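Local coordinates for membrane protein implicated in regulation of membrane protease activity (Corynebacterium glutamicum ATCC 13032, PDB 3CP0) that is of unconfirmed function but probably takes part in regulating membrane protease activity through a soluble NfeD-like domain, at residues 69-73 / 74-78. Numbering follows the deposited sequence. Where two conformers were deposited one is given.
Sequences IDIQG and TTAIV
The flat carboxamide of Gln-72 lies with one face over the end of Ile-77, whose CG1 and CD1 both sit above the amide carbon; CD of Gln-72 is 3.7 Å from CG1 of Ile-77. The two side chains share one face of a beta hairpin with a two-residue turn, formed by strands 65-72 and 75-80 of the OB-like domain and closed by a type II' turn from Gln-72 to Thr-75. CG of Gln-72 stands beside its own backbone N (chi1 -58°), and the extended chain beyond it carries the amide over the isoleucine. Asp-70 packs its CB 3.9 Å from CB of Ile-77. Its carboxylate looks outside the hairpin: OD1 forms a salt bridge with Arg-22 and accepts a weak bond from N of Ile-71, and a zinc ion lies about 2 Å from the side chain. The cationic zinc and Arg-22 would be expected to favour the ionised carboxylate.

On the opposite face, which carries Ile-71 and Ala-76, Ile-71 brings CD1 to 3.9 Å from CA of Ala-76, while Pro-21 and Val-25 touch the same isoleucine. Two consecutive residues, Ile-69 and Asp-70, share the one partner Ile-77, which makes a classic bulge in the strand: O of Ile-77 takes N of Ile-69 at 2.8 Å and, weakly, N of Asp-70 at 3.4 Å. CG1 of Ile-69 is held between its backbone N and carbonyl carbon (chi1 55°), which brings CD1 towards CG2 of Ile-77, the two side chains running roughly perpendicular. Near the turn, N of Gln-72 meets O of Thr-75 at 2.9 Å, in the carbonyl plane. Gly-73 has the positive phi of the first turn corner. In the closing bond, N of Thr-75 reaches O of Gln-72 at 3.1 Å from above the carbonyl plane, 55° out of it.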
loop_
_atom_site.group_PDB
_atom_site.type_symbol
_atom_site.label_atom_id
_atom_site.label_comp_id
_atom_site.label_asym_id
_atom_site.label_seq_id
_atom_site.Cartn_x
_atom_site.Cartn_y
_atom_site.Cartn_z
ATOM N N ILE A 69 6.056 1.863 2.347
ATOM C CA ILE A 69 7.521 1.942 2.484
ATOM C C ILE A 69 8.267 2.494 1.271
ATOM O O ILE A 69 9.458 2.680 1.277
ATOM C CB ILE A 69 8.119 0.558 3.032
ATOM C CG1 ILE A 69 7.697 -0.619 2.148
ATOM C CG2 ILE A 69 7.642 0.318 4.450
ATOM C CD1 ILE A 69 8.261 -0.549 0.760
ATOM N N ASP A 70 7.514 2.727 0.219
ATOM C CA ASP A 70 8.060 3.324 -1.013
ATOM C C ASP A 70 6.902 3.779 -1.875
ATOM O O ASP A 70 5.780 3.370 -1.687
ATOM C CB ASP A 70 8.926 2.298 -1.738
ATOM C CG ASP A 70 9.804 2.952 -2.828
ATOM O OD1 ASP A 70 9.910 4.216 -2.915
ATOM O OD2 ASP A 70 10.292 2.142 -3.641
ATOM N N ILE A 71 7.177 4.682 -2.805
ATOM C CA ILE A 71 6.162 5.094 -3.789
ATOM C C ILE A 71 6.892 4.996 -5.116
ATOM O O ILE A 71 8.015 5.545 -5.268
ATOM C CB ILE A 71 5.718 6.533 -3.582
ATOM C CG1 ILE A 71 4.924 6.749 -2.286
ATOM C CG2 ILE A 71 4.856 7.009 -4.810
ATOM C CD1 ILE A 71 3.429 6.467 -2.302
ATOM N N GLN A 72 6.274 4.323 -6.086
ATOM C CA GLN A 72 6.845 4.251 -7.428
ATOM C C GLN A 72 5.844 4.885 -8.402
ATOM O O GLN A 72 4.818 4.283 -8.696
ATOM C CB GLN A 72 7.120 2.797 -7.799
ATOM C CG GLN A 72 8.067 2.049 -6.833
ATOM C CD GLN A 72 8.228 0.563 -7.173
ATOM O OE1 GLN A 72 7.543 0.024 -8.053
ATOM N NE2 GLN A 72 9.153 -0.109 -6.465
ATOM N N GLY A 73 6.131 6.097 -8.880
ATOM C CA GLY A 73 5.122 6.896 -9.676
ATOM C C GLY A 73 3.979 7.270 -8.738
ATOM O O GLY A 73 4.155 8.090 -7.826
ATOM N N THR A 74 2.809 6.662 -8.919
ATOM C CA THR A 74 1.666 6.910 -8.072
ATOM C C THR A 74 1.193 5.596 -7.425
ATOM O O THR A 74 -0.002 5.457 -7.082
ATOM C CB THR A 74 0.513 7.567 -8.800
ATOM O OG1 THR A 74 0.274 6.916 -10.069
ATOM C CG2 THR A 74 0.821 9.051 -9.061
ATOM N N THR A 75 2.122 4.650 -7.299
ATOM C CA THR A 75 1.784 3.356 -6.695
ATOM C C THR A 75 2.465 3.246 -5.347
ATOM O O THR A 75 3.691 3.405 -5.266
ATOM C CB THR A 75 2.327 2.196 -7.579
ATOM O OG1 THR A 75 1.730 2.327 -8.872
ATOM C CG2 THR A 75 1.950 0.841 -7.008
ATOM N N ALA A 76 1.675 2.992 -4.330
ATOM C CA ALA A 76 2.227 2.783 -3.025
ATOM C C ALA A 76 2.778 1.345 -2.932
ATOM O O ALA A 76 2.087 0.368 -3.286
ATOM C CB ALA A 76 1.115 2.981 -1.984
ATOM N N ILE A 77 4.002 1.215 -2.437
ATOM C CA ILE A 77 4.556 -0.105 -2.189
ATOM C C ILE A 77 4.487 -0.310 -0.675
ATOM O O ILE A 77 5.005 0.504 0.134
ATOM C CB ILE A 77 6.054 -0.208 -2.630
ATOM C CG1 ILE A 77 6.295 0.303 -4.063
ATOM C CG2 ILE A 77 6.600 -1.649 -2.552
ATOM C CD1 ILE A 77 5.326 -0.324 -5.054
ATOM N N VAL A 78 3.822 -1.384 -0.316
ATOM C CA VAL A 78 3.447 -1.595 1.113
ATOM C C VAL A 78 4.015 -2.828 1.746
ATOM O O VAL A 78 4.320 -3.853 1.069
ATOM C CB VAL A 78 1.912 -1.584 1.275
ATOM C CG1 VAL A 78 1.317 -0.244 0.676
ATOM C CG2 VAL A 78 1.255 -2.784 0.621
#